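Local coordinates for protein aminopeptidase (Aneurinibacillus sp. AM-1, PDB 5IB9) that probably removes amino acids from the N-termini of peptides as a zinc metallopeptidase of the M28 family, and carries a protease-associated domain, at residues A[8-22]-A[245-258]. Residues are numbered along the deposited sequence; the frame is centred on the assembly and turned at random.
With ZN (zinc ion), chain E.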
ATOM      1  N   GLN A   8      30.347  26.536   4.554  1.00 19.09           N
ATOM      2  CA  GLN A   8      29.112  26.685   5.384  1.00 17.76           C
ATOM      3  C   GLN A   8      28.676  25.327   5.937  1.00 17.69           C
ATOM      4  O   GLN A   8      28.160  25.240   7.040  1.00 18.30           O
ATOM      5  CB  GLN A   8      27.964  27.265   4.564  1.00 19.27           C
ATOM      6  CG  GLN A   8      28.220  28.691   4.083  1.00 20.37           C
ATOM      7  CD  GLN A   8      28.419  29.692   5.265  1.00 29.43           C
ATOM      8  OE1 GLN A   8      28.212  29.376   6.420  1.00 30.88           O
ATOM      9  NE2 GLN A   8      28.892  30.867   4.951  1.00 37.02           N
ATOM     10  N   ILE A   9      29.023  24.242   5.241  1.00 14.97           N
ATOM     11  CA  ILE A   9      28.692  22.900   5.746  1.00 13.36           C
ATOM     12  C   ILE A   9      29.853  22.302   6.564  1.00 15.76           C
ATOM     13  O   ILE A   9      29.685  21.881   7.676  1.00 14.59           O
ATOM     14  CB  ILE A   9      28.438  21.968   4.539  1.00 12.70           C
ATOM     15  CG1 ILE A   9      27.315  22.517   3.603  1.00 13.06           C
ATOM     16  CG2 ILE A   9      28.267  20.540   5.007  1.00 15.50           C
ATOM     17  CD1 ILE A   9      25.996  22.656   4.374  1.00 15.24           C
ATOM     18  N   THR A  10      31.105  22.404   6.029  1.00 15.86           N
ATOM     19  CA  THR A  10      32.200  21.678   6.676  1.00 15.93           C
ATOM     20  C   THR A  10      32.656  22.297   8.006  1.00 15.42           C
ATOM     21  O   THR A  10      33.241  21.575   8.807  1.00 17.48           O
ATOM     22  CB  THR A  10      33.426  21.512   5.720  1.00 16.86           C
ATOM     23  OG1 THR A  10      33.896  22.809   5.367  1.00 17.03           O
ATOM     24  CG2 THR A  10      32.954  20.851   4.375  1.00 15.93           C
ATOM     25  N   LYS A  11      32.371  23.592   8.174  1.00 16.50           N
ATOM     26  CA  LYS A  11      32.718  24.157   9.483  1.00 17.21           C
ATOM     27  C   LYS A  11      31.725  23.803  10.596  1.00 18.48           C
ATOM     28  O   LYS A  11      31.972  24.056  11.789  1.00 17.39           O
ATOM     29  CB  LYS A  11      32.762  25.637   9.412  1.00 16.11           C
ATOM     30  CG  LYS A  11      31.422  26.370   9.286  1.00 19.16           C
ATOM     31  CD  LYS A  11      31.708  27.907   9.276  1.00 30.80           C
ATOM     32  CE  LYS A  11      30.522  28.726   8.984  1.00 35.66           C
ATOM     33  NZ  LYS A  11      30.911  30.190   9.055  1.00 38.92           N
ATOM     34  N   ARG A  12      30.586  23.241  10.237  1.00 15.68           N
ATOM     35  CA  ARG A  12      29.492  22.967  11.150  1.00 17.04           C
ATOM     36  C   ARG A  12      29.221  21.493  11.391  1.00 16.40           C
ATOM     37  O   ARG A  12      28.469  21.168  12.306  1.00 17.61           O
ATOM     38  CB  ARG A  12      28.192  23.557  10.559  1.00 16.79           C
ATOM     39  CG  ARG A  12      28.213  25.027  10.426  1.00 20.70           C
ATOM     40  CD  ARG A  12      26.784  25.530  10.267  1.00 21.67           C
ATOM     41  NE  ARG A  12      26.786  26.956  10.610  1.00 20.23           N
ATOM     42  CZ  ARG A  12      27.145  27.884   9.750  1.00 18.82           C
ATOM     43  NH1 ARG A  12      27.517  27.606   8.529  1.00 21.35           N
ATOM     44  NH2 ARG A  12      27.142  29.208  10.114  1.00 26.63           N
ATOM     45  N   THR A  13      29.748  20.533  10.603  1.00 13.04           N
ATOM     46  CA  THR A  13      29.391  19.144  10.862  1.00 14.18           C
ATOM     47  C   THR A  13      30.061  18.534  12.098  1.00 14.90           C
ATOM     48  O   THR A  13      31.296  18.364  12.206  1.00 14.84           O
ATOM     49  CB  THR A  13      29.873  18.332   9.624  1.00 11.66           C
ATOM     50  OG1 THR A  13      31.246  18.756   9.301  1.00 12.87           O
ATOM     51  CG2 THR A  13      28.968  18.558   8.344  1.00 12.02           C
ATOM     52  N   ASP A  14      29.241  18.281  13.109  1.00 14.74           N
ATOM     53  CA  ASP A  14      29.759  17.961  14.419  1.00 14.83           C
ATOM     54  C   ASP A  14      29.744  16.489  14.567  1.00 15.78           C
ATOM     55  O   ASP A  14      28.641  15.848  14.662  1.00 14.51           O
ATOM     56  CB  ASP A  14      28.908  18.703  15.423  1.00 14.70           C
ATOM     57  CG  ASP A  14      29.375  18.526  16.877  1.00 16.77           C
ATOM     58  OD1 ASP A  14      29.839  17.452  17.257  1.00 22.87           O
ATOM     59  OD2 ASP A  14      29.164  19.586  17.540  1.00 22.59           O
ATOM     60  N   ALA A  15      30.921  15.897  14.608  1.00 14.87           N
ATOM     61  CA  ALA A  15      31.004  14.476  14.680  1.00 14.31           C
ATOM     62  C   ALA A  15      30.671  13.926  16.088  1.00 13.13           C
ATOM     63  O   ALA A  15      30.339  12.730  16.193  1.00 16.51           O
ATOM     64  CB  ALA A  15      32.410  13.993  14.229  1.00 17.59           C
ATOM     65  N   GLU A  16      30.826  14.752  17.137  1.00 14.31           N
ATOM     66  CA  GLU A  16      30.372  14.315  18.463  1.00 16.68           C
ATOM     67  C   GLU A  16      28.825  14.146  18.511  1.00 14.79           C
ATOM     68  O   GLU A  16      28.393  13.171  19.108  1.00 16.26           O
ATOM     69  CB  GLU A  16      30.892  15.291  19.503  1.00 18.53           C
ATOM     70  CG  GLU A  16      32.428  15.146  19.693  1.00 26.22           C
ATOM     71  CD  GLU A  16      33.317  15.765  18.539  1.00 37.46           C
ATOM     72  OE1 GLU A  16      34.392  15.171  18.208  1.00 41.38           O
ATOM     73  OE2 GLU A  16      33.004  16.865  17.984  1.00 42.64           O
ATOM     74  N   ASN A  17      28.101  15.042  17.880  1.00 14.88           N
ATOM     75  CA  ASN A  17      26.616  14.937  17.801  1.00 13.71           C
ATOM     76  C   ASN A  17      26.332  13.563  17.166  1.00 13.00           C
ATOM     77  O   ASN A  17      25.447  12.802  17.600  1.00 12.75           O
ATOM     78  CB  ASN A  17      26.027  16.044  16.991  1.00 15.50           C
ATOM     79  CG  ASN A  17      26.061  17.376  17.659  1.00 18.13           C
ATOM     80  OD1 ASN A  17      26.333  17.484  18.892  1.00 19.66           O
ATOM     81  ND2 ASN A  17      25.657  18.408  16.901  1.00 15.90           N
ATOM     82  N   MET A  18      27.028  13.291  16.038  1.00 14.14           N
ATOM     83  CA  MET A  18      26.683  12.064  15.327  1.00 12.31           C
ATOM     84  C   MET A  18      26.997  10.823  16.068  1.00 12.93           C
ATOM     85  O   MET A  18      26.265   9.861  16.113  1.00 14.17           O
ATOM     86  CB  MET A  18      27.373  12.027  13.932  1.00 10.88           C
ATOM     87  CG  MET A  18      26.782  13.150  13.093  1.00 11.11           C
ATOM     88  SD  MET A  18      27.412  13.179  11.343  1.00 12.92           S
ATOM     89  CE  MET A  18      29.054  13.819  11.561  1.00 15.91           C
ATOM     90  N   TYR A  19      28.178  10.807  16.720  1.00 12.47           N
ATOM     91  CA  TYR A  19      28.509   9.666  17.537  1.00 13.78           C
ATOM     92  C   TYR A  19      27.476   9.504  18.717  1.00 10.64           C
ATOM     93  O   TYR A  19      27.066   8.404  18.983  1.00 13.47           O
ATOM     94  CB  TYR A  19      29.934   9.925  18.171  1.00 14.72           C
ATOM     95  CG  TYR A  19      30.505   8.794  18.967  1.00 17.26           C
ATOM     96  CD1 TYR A  19      31.179   7.703  18.392  1.00 20.97           C
ATOM     97  CD2 TYR A  19      30.292   8.814  20.363  1.00 25.24           C
ATOM     98  CE1 TYR A  19      31.723   6.634  19.233  1.00 21.77           C
ATOM     99  CE2 TYR A  19      30.779   7.769  21.179  1.00 25.36           C
ATOM    100  CZ  TYR A  19      31.457   6.705  20.602  1.00 24.82           C
ATOM    101  OH  TYR A  19      31.911   5.690  21.471  1.00 27.93           O
ATOM    102  N   ASN A  20      27.104  10.630  19.289  1.00 12.37           N
ATOM    103  CA  ASN A  20      26.093  10.564  20.431  1.00 13.16           C
ATOM    104  C   ASN A  20      24.746  10.001  19.919  1.00 11.78           C
ATOM    105  O   ASN A  20      24.084   9.239  20.640  1.00 14.14           O
ATOM    106  CB  ASN A  20      25.944  11.945  21.036  1.00 14.83           C
ATOM    107  CG  ASN A  20      27.191  12.318  21.890  1.00 19.24           C
ATOM    108  OD1 ASN A  20      28.036  11.479  22.145  1.00 22.68           O
ATOM    109  ND2 ASN A  20      27.303  13.606  22.210  1.00 26.13           N
ATOM    110  N   THR A  21      24.348  10.421  18.713  1.00 11.36           N
ATOM    111  CA  THR A  21      23.154   9.763  18.211  1.00 10.67           C
ATOM    112  C   THR A  21      23.259   8.269  18.055  1.00 11.82           C
ATOM    113  O   THR A  21      22.362   7.489  18.434  1.00 11.77           O
ATOM    114  CB  THR A  21      22.847  10.407  16.780  1.00  9.42           C
ATOM    115  OG1 THR A  21      22.486  11.769  16.903  1.00 14.30           O
ATOM    116  CG2 THR A  21      21.718   9.584  16.045  1.00 11.69           C
ATOM    117  N   ILE A  22      24.394   7.791  17.523  1.00 10.42           N
ATOM    118  CA  ILE A  22      24.586   6.316  17.362  1.00 10.89           C
ATOM    119  C   ILE A  22      24.610   5.624  18.751  1.00 10.57           C
ATOM    120  O   ILE A  22      24.087   4.516  18.884  1.00 11.50           O
ATOM    121  CB  ILE A  22      25.872   5.938  16.505  1.00 10.94           C
ATOM    122  CG1 ILE A  22      25.690   6.650  15.129  1.00 12.41           C
ATOM    123  CG2 ILE A  22      26.066   4.495  16.404  1.00 12.44           C
ATOM    124  CD1 ILE A  22      27.038   6.715  14.258  1.00 12.87           C
ATOM    125  N   VAL A 245      21.186   7.620  10.136  1.00  8.42           N
ATOM    126  CA  VAL A 245      20.247   8.476  10.916  1.00  8.46           C
ATOM    127  C   VAL A 245      21.044   9.638  11.512  1.00  8.57           C
ATOM    128  O   VAL A 245      20.567  10.797  11.454  1.00  9.33           O
ATOM    129  CB  VAL A 245      19.626   7.666  12.010  1.00  9.78           C
ATOM    130  CG1 VAL A 245      18.856   8.669  12.953  1.00 10.15           C
ATOM    131  CG2 VAL A 245      18.630   6.619  11.424  1.00  9.80           C
ATOM    132  N   ALA A 246      22.233   9.314  12.047  1.00 10.21           N
ATOM    133  CA  ALA A 246      23.011  10.368  12.653  1.00  9.89           C
ATOM    134  C   ALA A 246      23.471  11.463  11.685  1.00  8.09           C
ATOM    135  O   ALA A 246      23.445  12.676  11.977  1.00 11.28           O
ATOM    136  CB  ALA A 246      24.293   9.755  13.307  1.00 10.72           C
ATOM    137  N   VAL A 247      23.853  11.028  10.454  1.00 10.00           N
ATOM    138  CA  VAL A 247      24.201  12.039   9.378  1.00  9.11           C
ATOM    139  C   VAL A 247      22.961  12.816   8.925  1.00  8.92           C
ATOM    140  O   VAL A 247      23.010  13.996   8.727  1.00 11.17           O
ATOM    141  CB  VAL A 247      24.886  11.354   8.175  1.00  9.04           C
ATOM    142  CG1 VAL A 247      25.250  12.372   7.077  1.00 11.41           C
ATOM    143  CG2 VAL A 247      26.194  10.666   8.699  1.00 13.87           C
ATOM    144  N   THR A 248      21.824  12.134   8.853  1.00  8.80           N
ATOM    145  CA  THR A 248      20.554  12.775   8.474  1.00  8.91           C
ATOM    146  C   THR A 248      20.199  13.899   9.494  1.00 10.30           C
ATOM    147  O   THR A 248      19.940  15.011   9.068  1.00  9.79           O
ATOM    148  CB  THR A 248      19.424  11.769   8.367  1.00  9.05           C
ATOM    149  OG1 THR A 248      19.721  10.825   7.320  1.00  9.13           O
ATOM    150  CG2 THR A 248      18.076  12.480   7.942  1.00  9.86           C
ATOM    151  N   LEU A 249      20.266  13.573  10.781  1.00  9.30           N
ATOM    152  CA  LEU A 249      19.966  14.556  11.852  1.00  9.29           C
ATOM    153  C   LEU A 249      20.977  15.678  11.804  1.00  9.65           C
ATOM    154  O   LEU A 249      20.588  16.810  11.878  1.00 11.62           O
ATOM    155  CB  LEU A 249      19.964  13.827  13.209  1.00 10.48           C
ATOM    156  CG  LEU A 249      18.783  12.968  13.518  1.00  9.86           C
ATOM    157  CD1 LEU A 249      19.029  12.283  14.864  1.00 11.73           C
ATOM    158  CD2 LEU A 249      17.514  13.869  13.627  1.00 13.01           C
ATOM    159  N   GLU A 250      22.258  15.297  11.680  1.00 10.39           N
ATOM    160  CA  GLU A 250      23.286  16.321  11.756  1.00 11.83           C
ATOM    161  C   GLU A 250      23.151  17.292  10.571  1.00 12.25           C
ATOM    162  O   GLU A 250      23.342  18.520  10.689  1.00 11.94           O
ATOM    163  CB  GLU A 250      24.648  15.709  11.943  1.00 10.96           C
ATOM    164  CG  GLU A 250      25.781  16.805  12.050  1.00 13.04           C
ATOM    165  CD  GLU A 250      25.693  17.817  13.199  1.00 15.77           C
ATOM    166  OE1 GLU A 250      24.867  17.736  14.137  1.00 15.58           O
ATOM    167  OE2 GLU A 250      26.503  18.778  13.080  1.00 14.49           O
ATOM    168  N   LEU A 251      22.893  16.781   9.360  1.00 11.13           N
ATOM    169  CA  LEU A 251      22.757  17.666   8.246  1.00  9.75           C
ATOM    170  C   LEU A 251      21.485  18.506   8.423  1.00  8.89           C
ATOM    171  O   LEU A 251      21.449  19.704   7.998  1.00 11.50           O
ATOM    172  CB  LEU A 251      22.706  16.939   6.854  1.00  9.83           C
ATOM    173  CG  LEU A 251      24.103  16.321   6.585  1.00  8.61           C
ATOM    174  CD1 LEU A 251      23.970  15.547   5.303  1.00 10.73           C
ATOM    175  CD2 LEU A 251      25.209  17.363   6.461  1.00 11.93           C
ATOM    176  N   ALA A 252      20.409  17.929   9.023  1.00  9.45           N
ATOM    177  CA  ALA A 252      19.245  18.828   9.265  1.00  9.77           C
ATOM    178  C   ALA A 252      19.655  19.956  10.256  1.00 12.07           C
ATOM    179  O   ALA A 252      19.219  21.039  10.033  1.00 12.45           O
ATOM    180  CB  ALA A 252      18.129  18.027   9.904  1.00 10.45           C
ATOM    181  N   ARG A 253      20.474  19.693  11.273  1.00 12.18           N
ATOM    182  CA  ARG A 253      20.880  20.750  12.195  1.00 13.53           C
ATOM    183  C   ARG A 253      21.715  21.732  11.447  1.00 12.45           C
ATOM    184  O   ARG A 253      21.513  22.970  11.535  1.00 13.23           O
ATOM    185  CB  ARG A 253      21.674  20.109  13.267  1.00 11.05           C
ATOM    186  CG  ARG A 253      22.017  21.152  14.404  1.00 12.56           C
ATOM    187  CD  ARG A 253      22.976  20.568  15.449  1.00 14.25           C
ATOM    188  NE  ARG A 253      24.298  20.537  14.845  1.00 15.13           N
ATOM    189  CZ  ARG A 253      25.083  21.581  14.634  1.00 16.07           C
ATOM    190  NH1 ARG A 253      24.703  22.776  15.120  1.00 18.42           N
ATOM    191  NH2 ARG A 253      26.250  21.407  13.948  1.00 17.35           N
ATOM    192  N   VAL A 254      22.655  21.243  10.646  1.00 11.76           N
ATOM    193  CA  VAL A 254      23.504  22.197   9.856  1.00 11.26           C
ATOM    194  C   VAL A 254      22.670  23.089   8.968  1.00 14.27           C
ATOM    195  O   VAL A 254      22.892  24.322   8.934  1.00 14.33           O
ATOM    196  CB  VAL A 254      24.552  21.404   9.012  1.00 11.17           C
ATOM    197  CG1 VAL A 254      25.238  22.347   7.961  1.00 14.15           C
ATOM    198  CG2 VAL A 254      25.604  20.855   9.972  1.00 13.63           C
ATOM    199  N   MET A 255      21.704  22.521   8.210  1.00 12.40           N
ATOM    200  CA  MET A 255      20.979  23.304   7.247  1.00 12.25           C
ATOM    201  C   MET A 255      20.055  24.260   8.005  1.00 12.88           C
ATOM    202  O   MET A 255      19.688  25.323   7.424  1.00 15.17           O
ATOM    203  CB  MET A 255      20.128  22.432   6.317  1.00 12.17           C
ATOM    204  CG  MET A 255      21.054  21.547   5.521  1.00 12.74           C
ATOM    205  SD  MET A 255      21.983  22.560   4.312  1.00 19.02           S
ATOM    206  CE  MET A 255      22.717  21.158   3.428  1.00 25.42           C
ATOM    207  N   SER A 256      19.777  24.014   9.268  1.00 13.04           N
ATOM    208  CA  SER A 256      18.878  24.956  10.008  1.00 14.76           C
ATOM    209  C   SER A 256      19.593  26.297  10.212  1.00 15.89           C
ATOM    210  O   SER A 256      18.920  27.329  10.495  1.00 19.87           O
ATOM    211  CB  SER A 256      18.408  24.411  11.341  1.00 13.59           C
ATOM    212  OG  SER A 256      19.406  24.422  12.336  1.00 16.30           O
ATOM    213  N   LYS A 257      20.909  26.312  10.118  1.00 15.62           N
ATOM    214  CA  LYS A 257      21.708  27.549  10.238  1.00 14.92           C
ATOM    215  C   LYS A 257      21.851  28.366   8.986  1.00 17.20           C
ATOM    216  O   LYS A 257      22.544  29.392   9.003  1.00 18.17           O
ATOM    217  CB  LYS A 257      23.119  27.165  10.743  1.00 16.83           C
ATOM    218  CG  LYS A 257      23.250  26.188  11.913  1.00 18.37           C
ATOM    219  CD  LYS A 257      22.447  26.605  13.144  1.00 21.23           C
ATOM    220  CE  LYS A 257      22.688  25.680  14.295  1.00 26.15           C
ATOM    221  NZ  LYS A 257      21.878  26.071  15.509  1.00 29.32           N
ATOM    222  N   LEU A 258      21.317  27.912   7.859  1.00 14.54           N
ATOM    223  CA  LEU A 258      21.557  28.460   6.538  1.00 15.59           C
ATOM    224  C   LEU A 258      20.290  28.805   5.723  1.00 17.58           C
ATOM    225  O   LEU A 258      19.256  28.183   5.875  1.00 17.68           O
ATOM    226  CB  LEU A 258      22.423  27.468   5.671  1.00 17.50           C
ATOM    227  CG  LEU A 258      23.693  27.059   6.390  1.00 14.70           C
ATOM    228  CD1 LEU A 258      24.350  25.808   5.813  1.00 18.38           C
ATOM    229  CD2 LEU A 258      24.731  28.186   6.406  1.00 19.99           C
TER
HETATM  230 ZN    ZN E1004      32.834  18.529  10.753  1.00 15.18          ZN
HETATM  231  O   HOH W   1      34.209  19.033   9.229  1.00 15.24           O
HETATM  232  O   HOH W   2      32.901  20.678  11.356  1.00 16.34           O
HETATM  233  O   HOH W   3      23.426  13.213  14.781  1.00 12.91           O
HETATM  234  O   HOH W   4      34.280  18.244  12.200  1.00 16.06           O
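E250 and N17 meet at the polar centre of this contact, where N17 ND2 donates a nearly straight bond to E250 OE1 at 3.0 Å (170°). The other carboxylate oxygen, E250 OE2, accepts from the backbone N of D14 at 2.8 Å. With CG anti to the backbone N (chi1 -179°) and a bend at chi2, the glutamate reaches toward the turn before helix 15-22. One turn further along its own helix, R253 grips E250 side-on, NE to OE1 and NH2 to OE2 in a salt bridge. Each oxygen therefore takes two donors, which arrive from opposite faces of the carboxylate plane. D14 itself N-caps helix 15-22, its OD1 accepting from N17 N.

Apolar packing flanks this network. A246, small enough to let the helices approach to 8.6 Å between axes, puts CB 3.4 Å from M18 O and also touches T21 CG2 and I22 CG1. M18 lays CG against E250 CB (3.5 Å), and its sulfur meets V247 CG2. At the other end, I9 CD1 fits among V254 CG1, M255 CE and L258 CD1, and R12 CB rests on V254 CG2.

The charged end of R12 lies oblique to L258, NH1 3.6 Å from CD2; Q8 O and OE1 both accept from NH1 in the guanidinium plane, holding the group there. Water 3 links T21 OG1 to A246 O. A zinc ion beside the contact is held by T13 O and OG1, three waters and D386, while D390 hydrogen-bonds T13 OG1.

Within the buried E250 site, R253 probably balances the carboxylate's charge and helps fix its rotation, while D14 N and N17 ND2 tie the N-terminal segment to helix 238-256.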